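Local atomic coordinates of dehydroquinate synthase (Thermus thermophilus, PDB entry 1UJN), a protein that probably catalyses the metal- and NAD-dependent conversion of 3-deoxy-D-arabino-heptulosonate 7-phosphate to 3-dehydroquinate, the second step of the chorismate pathway. Residues Gly60-Leu74 / Thr95-Tyr107. Sequence-based numbering, arbitrary orientation.
Sequences GGEAAKSLEVYGKVL and TLTDLGGFVAATY
Leu99 pushes its CD2 methyl against Val69 CG1 at 3.5 Å, a tight carbon pair, in the apolar centre where helices 67-74 and 95-106 of the N-terminal domain cross at -52°; both residues also touch Leu58 of strand 55-58 in the central sheet. Leu99 CD1 lies near Tyr70 CA, and farther along Val103 CG1 meets both Val73 CG1 and Leu74 CD2. Tyr70 is the knob in a hole formed by Leu99, Phe102, Val103 and Thr106. With its CG anti to the backbone N (chi1 170°), its ring reaches across to Phe102; the near-parallel rings (planes 20° apart, centroids 4.6 Å) are slid apart, Phe102 CE2 lying over the rim of one Tyr70 face. Leu74 CD1, from the same helix, lies over the rim of the opposite face. At the ring edge Tyr70 OH donates to Thr106 OG1 (2.7 Å), which in turn donates to Phe102 O (2.9 Å). Replacing Tyr70 by alanine removes ring and hydroxyl alike, which is likely to open a gap beside Phe102 and deprive Thr106 OG1 of its donor. At the other end, Lys65 runs over Thr95 and forms a salt bridge from NZ to Asp98 OD1 (2.7 Å), on the anti side, somewhat out of the carboxylate plane; Asn141 also binds this NZ. Gly61 N gives Thr95 OG1 a long, bent hydrogen bond (3.3 Å). Phe102 also packs on Tyr70 of the second subunit, placing this aromatic pair at the dimer interface, whereas the paired charges lie near Lys131, a predicted NAD-binding residue.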
ATOM      1  N   GLY A  60      20.527   8.020   7.286  1.00 31.42           N
ATOM      2  CA  GLY A  60      19.813   6.939   7.936  1.00 32.18           C
ATOM      3  C   GLY A  60      19.174   7.478   9.200  1.00 31.62           C
ATOM      4  O   GLY A  60      19.194   8.682   9.438  1.00 31.90           O
ATOM      5  N   GLY A  61      18.609   6.604  10.019  1.00 31.30           N
ATOM      6  CA  GLY A  61      17.985   7.082  11.239  1.00 30.36           C
ATOM      7  C   GLY A  61      16.495   7.271  11.060  1.00 29.22           C
ATOM      8  O   GLY A  61      15.981   7.182   9.947  1.00 27.64           O
ATOM      9  N   GLU A  62      15.804   7.548  12.160  1.00 26.87           N
ATOM     10  CA  GLU A  62      14.356   7.724  12.144  1.00 27.69           C
ATOM     11  C   GLU A  62      13.850   8.880  11.276  1.00 27.76           C
ATOM     12  O   GLU A  62      12.703   8.863  10.821  1.00 25.61           O
ATOM     13  CB  GLU A  62      13.858   7.898  13.576  1.00 27.16           C
ATOM     14  CG  GLU A  62      14.051   6.663  14.439  1.00 31.01           C
ATOM     15  CD  GLU A  62      13.246   5.484  13.937  1.00 31.70           C
ATOM     16  OE1 GLU A  62      12.048   5.673  13.653  1.00 36.40           O
ATOM     17  OE2 GLU A  62      13.800   4.369  13.833  1.00 34.65           O
ATOM     18  N   ALA A  63      14.695   9.881  11.055  1.00 29.04           N
ATOM     19  CA  ALA A  63      14.310  11.033  10.239  1.00 31.47           C
ATOM     20  C   ALA A  63      13.988  10.619   8.806  1.00 31.73           C
ATOM     21  O   ALA A  63      13.236  11.303   8.112  1.00 34.03           O
ATOM     22  CB  ALA A  63      15.427  12.083  10.247  1.00 30.68           C
ATOM     23  N   ALA A  64      14.555   9.501   8.364  1.00 31.97           N
ATOM     24  CA  ALA A  64      14.316   9.004   7.008  1.00 31.75           C
ATOM     25  C   ALA A  64      12.910   8.428   6.866  1.00 31.49           C
ATOM     26  O   ALA A  64      12.377   8.330   5.756  1.00 34.00           O
ATOM     27  CB  ALA A  64      15.346   7.936   6.650  1.00 29.77           C
ATOM     28  N   LYS A  65      12.316   8.035   7.988  1.00 28.88           N
ATOM     29  CA  LYS A  65      10.977   7.460   7.976  1.00 26.50           C
ATOM     30  C   LYS A  65       9.930   8.536   8.237  1.00 27.50           C
ATOM     31  O   LYS A  65       9.242   8.523   9.260  1.00 27.64           O
ATOM     32  CB  LYS A  65      10.885   6.337   9.015  1.00 26.84           C
ATOM     33  CG  LYS A  65      11.714   5.116   8.639  1.00 25.64           C
ATOM     34  CD  LYS A  65      11.786   4.074   9.752  1.00 26.68           C
ATOM     35  CE  LYS A  65      10.411   3.575  10.179  1.00 24.70           C
ATOM     36  NZ  LYS A  65      10.543   2.463  11.173  1.00 26.14           N
ATOM     37  N   SER A  66       9.808   9.457   7.287  1.00 25.39           N
ATOM     38  CA  SER A  66       8.869  10.565   7.398  1.00 27.00           C
ATOM     39  C   SER A  66       8.127  10.795   6.090  1.00 25.87           C
ATOM     40  O   SER A  66       8.566  10.353   5.030  1.00 25.09           O
ATOM     41  CB  SER A  66       9.616  11.846   7.760  1.00 28.33           C
ATOM     42  OG  SER A  66      10.401  12.280   6.664  1.00 30.52           O
ATOM     43  N   LEU A  67       7.011  11.512   6.170  1.00 26.51           N
ATOM     44  CA  LEU A  67       6.207  11.817   4.992  1.00 25.84           C
ATOM     45  C   LEU A  67       6.996  12.677   4.017  1.00 25.26           C
ATOM     46  O   LEU A  67       6.853  12.549   2.802  1.00 21.69           O
ATOM     47  CB  LEU A  67       4.922  12.547   5.398  1.00 26.19           C
ATOM     48  CG  LEU A  67       3.818  11.709   6.048  1.00 27.50           C
ATOM     49  CD1 LEU A  67       2.799  12.616   6.731  1.00 27.44           C
ATOM     50  CD2 LEU A  67       3.153  10.847   4.986  1.00 27.62           C
ATOM     51  N   GLU A  68       7.836  13.556   4.550  1.00 25.99           N
ATOM     52  CA  GLU A  68       8.627  14.430   3.700  1.00 28.19           C
ATOM     53  C   GLU A  68       9.632  13.660   2.849  1.00 25.68           C
ATOM     54  O   GLU A  68       9.742  13.895   1.645  1.00 24.63           O
ATOM     55  CB  GLU A  68       9.368  15.472   4.544  1.00 33.93           C
ATOM     56  CG  GLU A  68      10.131  16.477   3.700  1.00 42.22           C
ATOM     57  CD  GLU A  68       9.244  17.153   2.666  1.00 46.72           C
ATOM     58  OE1 GLU A  68       8.369  17.954   3.063  1.00 49.86           O
ATOM     59  OE2 GLU A  68       9.416  16.873   1.457  1.00 51.31           O
ATOM     60  N   VAL A  69      10.363  12.741   3.466  1.00 26.32           N
ATOM     61  CA  VAL A  69      11.356  11.968   2.724  1.00 24.74           C
ATOM     62  C   VAL A  69      10.659  11.017   1.750  1.00 25.10           C
ATOM     63  O   VAL A  69      11.141  10.780   0.640  1.00 24.09           O
ATOM     64  CB  VAL A  69      12.264  11.177   3.684  1.00 26.71           C
ATOM     65  CG1 VAL A  69      13.278  10.360   2.903  1.00 25.86           C
ATOM     66  CG2 VAL A  69      12.982  12.141   4.612  1.00 28.46           C
ATOM     67  N   TYR A  70       9.517  10.491   2.177  1.00 24.03           N
ATOM     68  CA  TYR A  70       8.712   9.582   1.367  1.00 22.07           C
ATOM     69  C   TYR A  70       8.308  10.296   0.074  1.00 22.47           C
ATOM     70  O   TYR A  70       8.479   9.770  -1.032  1.00 21.02           O
ATOM     71  CB  TYR A  70       7.477   9.167   2.180  1.00 20.69           C
ATOM     72  CG  TYR A  70       6.396   8.403   1.434  1.00 18.91           C
ATOM     73  CD1 TYR A  70       6.627   7.119   0.933  1.00 21.00           C
ATOM     74  CD2 TYR A  70       5.129   8.952   1.267  1.00 22.13           C
ATOM     75  CE1 TYR A  70       5.610   6.405   0.282  1.00 20.45           C
ATOM     76  CE2 TYR A  70       4.099   8.243   0.619  1.00 20.67           C
ATOM     77  CZ  TYR A  70       4.349   6.976   0.132  1.00 21.32           C
ATOM     78  OH  TYR A  70       3.337   6.284  -0.500  1.00 20.74           O
ATOM     79  N   GLY A  71       7.779  11.507   0.221  1.00 23.38           N
ATOM     80  CA  GLY A  71       7.369  12.274  -0.936  1.00 23.22           C
ATOM     81  C   GLY A  71       8.541  12.615  -1.832  1.00 24.59           C
ATOM     82  O   GLY A  71       8.419  12.594  -3.053  1.00 22.45           O
ATOM     83  N   LYS A  72       9.681  12.925  -1.221  1.00 24.76           N
ATOM     84  CA  LYS A  72      10.883  13.273  -1.974  1.00 26.60           C
ATOM     85  C   LYS A  72      11.354  12.106  -2.833  1.00 24.62           C
ATOM     86  O   LYS A  72      11.662  12.281  -4.010  1.00 23.90           O
ATOM     87  CB  LYS A  72      12.012  13.688  -1.024  1.00 28.60           C
ATOM     88  CG  LYS A  72      13.203  14.318  -1.736  1.00 34.56           C
ATOM     89  CD  LYS A  72      14.216  14.878  -0.743  1.00 38.39           C
ATOM     90  CE  LYS A  72      15.087  13.781  -0.159  1.00 39.38           C
ATOM     91  NZ  LYS A  72      16.218  13.455  -1.074  1.00 42.26           N
ATOM     92  N   VAL A  73      11.405  10.915  -2.246  1.00 22.66           N
ATOM     93  CA  VAL A  73      11.846   9.740  -2.989  1.00 21.64           C
ATOM     94  C   VAL A  73      10.882   9.426  -4.129  1.00 20.92           C
ATOM     95  O   VAL A  73      11.306   9.133  -5.244  1.00 21.94           O
ATOM     96  CB  VAL A  73      11.986   8.506  -2.064  1.00 20.86           C
ATOM     97  CG1 VAL A  73      12.476   7.301  -2.871  1.00 23.23           C
ATOM     98  CG2 VAL A  73      12.967   8.816  -0.932  1.00 21.59           C
ATOM     99  N   LEU A  74       9.582   9.492  -3.861  1.00 21.12           N
ATOM    100  CA  LEU A  74       8.599   9.221  -4.906  1.00 20.64           C
ATOM    101  C   LEU A  74       8.742  10.187  -6.091  1.00 21.37           C
ATOM    102  O   LEU A  74       8.714   9.774  -7.249  1.00 20.98           O
ATOM    103  CB  LEU A  74       7.183   9.293  -4.325  1.00 20.07           C
ATOM    104  CG  LEU A  74       6.814   8.155  -3.364  1.00 18.77           C
ATOM    105  CD1 LEU A  74       5.569   8.541  -2.577  1.00 19.43           C
ATOM    106  CD2 LEU A  74       6.576   6.859  -4.146  1.00 20.82           C
ATOM    107  N   THR A  95      15.842   1.392   8.871  1.00 21.05           N
ATOM    108  CA  THR A  95      15.098   2.584   8.500  1.00 21.73           C
ATOM    109  C   THR A  95      15.039   2.751   6.984  1.00 20.65           C
ATOM    110  O   THR A  95      14.031   3.203   6.446  1.00 21.08           O
ATOM    111  CB  THR A  95      15.716   3.851   9.135  1.00 21.30           C
ATOM    112  OG1 THR A  95      17.083   3.981   8.725  1.00 24.22           O
ATOM    113  CG2 THR A  95      15.654   3.758  10.652  1.00 25.80           C
ATOM    114  N   LEU A  96      16.120   2.385   6.300  1.00 21.40           N
ATOM    115  CA  LEU A  96      16.167   2.507   4.849  1.00 21.57           C
ATOM    116  C   LEU A  96      15.268   1.485   4.178  1.00 21.69           C
ATOM    117  O   LEU A  96      14.602   1.804   3.199  1.00 22.28           O
ATOM    118  CB  LEU A  96      17.598   2.343   4.328  1.00 22.85           C
ATOM    119  CG  LEU A  96      18.314   3.615   3.851  1.00 26.31           C
ATOM    120  CD1 LEU A  96      17.587   4.184   2.639  1.00 25.42           C
ATOM    121  CD2 LEU A  96      18.374   4.646   4.976  1.00 25.30           C
ATOM    122  N   THR A  97      15.247   0.258   4.690  1.00 21.72           N
ATOM    123  CA  THR A  97      14.393  -0.747   4.079  1.00 24.42           C
ATOM    124  C   THR A  97      12.937  -0.445   4.409  1.00 23.06           C
ATOM    125  O   THR A  97      12.052  -0.719   3.604  1.00 23.12           O
ATOM    126  CB  THR A  97      14.771  -2.184   4.516  1.00 26.47           C
ATOM    127  OG1 THR A  97      14.967  -2.230   5.930  1.00 28.39           O
ATOM    128  CG2 THR A  97      16.044  -2.625   3.816  1.00 30.07           C
ATOM    129  N   ASP A  98      12.694   0.132   5.585  1.00 19.38           N
ATOM    130  CA  ASP A  98      11.332   0.499   5.982  1.00 20.65           C
ATOM    131  C   ASP A  98      10.806   1.550   5.000  1.00 19.59           C
ATOM    132  O   ASP A  98       9.727   1.397   4.419  1.00 18.32           O
ATOM    133  CB  ASP A  98      11.320   1.077   7.409  1.00 19.90           C
ATOM    134  CG  ASP A  98      11.291  -0.001   8.483  1.00 26.42           C
ATOM    135  OD1 ASP A  98      11.400   0.345   9.680  1.00 29.11           O
ATOM    136  OD2 ASP A  98      11.150  -1.194   8.142  1.00 27.00           O
ATOM    137  N   LEU A  99      11.577   2.619   4.819  1.00 17.54           N
ATOM    138  CA  LEU A  99      11.199   3.694   3.907  1.00 18.09           C
ATOM    139  C   LEU A  99      11.183   3.219   2.455  1.00 18.59           C
ATOM    140  O   LEU A  99      10.176   3.364   1.756  1.00 17.71           O
ATOM    141  CB  LEU A  99      12.174   4.864   4.043  1.00 20.04           C
ATOM    142  CG  LEU A  99      12.030   5.969   2.992  1.00 20.46           C
ATOM    143  CD1 LEU A  99      10.747   6.751   3.246  1.00 20.59           C
ATOM    144  CD2 LEU A  99      13.233   6.878   3.045  1.00 23.17           C
ATOM    145  N   GLY A 100      12.302   2.648   2.013  1.00 19.06           N
ATOM    146  CA  GLY A 100      12.413   2.162   0.644  1.00 18.46           C
ATOM    147  C   GLY A 100      11.397   1.096   0.268  1.00 17.20           C
ATOM    148  O   GLY A 100      10.908   1.069  -0.862  1.00 16.86           O
ATOM    149  N   GLY A 101      11.085   0.208   1.207  1.00 17.14           N
ATOM    150  CA  GLY A 101      10.115  -0.834   0.931  1.00 17.34           C
ATOM    151  C   GLY A 101       8.725  -0.247   0.756  1.00 18.28           C
ATOM    152  O   GLY A 101       7.938  -0.728  -0.055  1.00 16.02           O
ATOM    153  N   PHE A 102       8.426   0.803   1.518  1.00 18.14           N
ATOM    154  CA  PHE A 102       7.123   1.460   1.441  1.00 16.54           C
ATOM    155  C   PHE A 102       7.006   2.260   0.144  1.00 18.43           C
ATOM    156  O   PHE A 102       5.935   2.309  -0.475  1.00 16.41           O
ATOM    157  CB  PHE A 102       6.921   2.362   2.663  1.00 16.23           C
ATOM    158  CG  PHE A 102       5.567   3.016   2.715  1.00 15.93           C
ATOM    159  CD1 PHE A 102       4.408   2.263   2.535  1.00 16.24           C
ATOM    160  CD2 PHE A 102       5.451   4.384   2.948  1.00 15.92           C
ATOM    161  CE1 PHE A 102       3.150   2.861   2.587  1.00 19.05           C
ATOM    162  CE2 PHE A 102       4.197   5.000   3.002  1.00 17.40           C
ATOM    163  CZ  PHE A 102       3.042   4.237   2.821  1.00 19.97           C
ATOM    164  N   VAL A 103       8.107   2.883  -0.265  1.00 16.98           N
ATOM    165  CA  VAL A 103       8.128   3.627  -1.519  1.00 16.83           C
ATOM    166  C   VAL A 103       7.864   2.621  -2.647  1.00 17.94           C
ATOM    167  O   VAL A 103       7.053   2.872  -3.528  1.00 17.55           O
ATOM    168  CB  VAL A 103       9.496   4.310  -1.735  1.00 16.86           C
ATOM    169  CG1 VAL A 103       9.636   4.786  -3.183  1.00 18.47           C
ATOM    170  CG2 VAL A 103       9.620   5.507  -0.784  1.00 17.22           C
ATOM    171  N   ALA A 104       8.539   1.475  -2.606  1.00 17.92           N
ATOM    172  CA  ALA A 104       8.343   0.439  -3.628  1.00 16.46           C
ATOM    173  C   ALA A 104       6.912  -0.090  -3.618  1.00 16.71           C
ATOM    174  O   ALA A 104       6.336  -0.368  -4.672  1.00 17.28           O
ATOM    175  CB  ALA A 104       9.312  -0.716  -3.404  1.00 19.76           C
ATOM    176  N   ALA A 105       6.345  -0.248  -2.425  1.00 14.80           N
ATOM    177  CA  ALA A 105       4.988  -0.757  -2.298  1.00 16.28           C
ATOM    178  C   ALA A 105       3.932   0.167  -2.879  1.00 17.71           C
ATOM    179  O   ALA A 105       2.866  -0.297  -3.278  1.00 17.33           O
ATOM    180  CB  ALA A 105       4.663  -1.029  -0.828  1.00 15.83           C
ATOM    181  N   THR A 106       4.233   1.459  -2.957  1.00 17.36           N
ATOM    182  CA  THR A 106       3.244   2.416  -3.421  1.00 19.12           C
ATOM    183  C   THR A 106       3.520   3.180  -4.703  1.00 18.52           C
ATOM    184  O   THR A 106       2.595   3.747  -5.282  1.00 17.19           O
ATOM    185  CB  THR A 106       2.936   3.419  -2.297  1.00 18.29           C
ATOM    186  OG1 THR A 106       4.143   4.090  -1.913  1.00 17.48           O
ATOM    187  CG2 THR A 106       2.357   2.678  -1.076  1.00 16.40           C
ATOM    188  N   TYR A 107       4.773   3.214  -5.146  1.00 17.25           N
ATOM    189  CA  TYR A 107       5.103   3.911  -6.388  1.00 17.37           C
ATOM    190  C   TYR A 107       4.384   3.156  -7.507  1.00 18.54           C
ATOM    191  O   TYR A 107       4.589   1.952  -7.672  1.00 17.46           O
ATOM    192  CB  TYR A 107       6.619   3.899  -6.631  1.00 18.52           C
ATOM    193  CG  TYR A 107       7.030   4.599  -7.917  1.00 19.29           C
ATOM    194  CD1 TYR A 107       6.798   5.961  -8.093  1.00 21.03           C
ATOM    195  CD2 TYR A 107       7.612   3.888  -8.969  1.00 18.90           C
ATOM    196  CE1 TYR A 107       7.132   6.604  -9.287  1.00 20.03           C
ATOM    197  CE2 TYR A 107       7.950   4.522 -10.172  1.00 21.47           C
ATOM    198  CZ  TYR A 107       7.703   5.881 -10.319  1.00 22.52           C
ATOM    199  OH  TYR A 107       8.024   6.522 -11.499  1.00 23.59           O
TER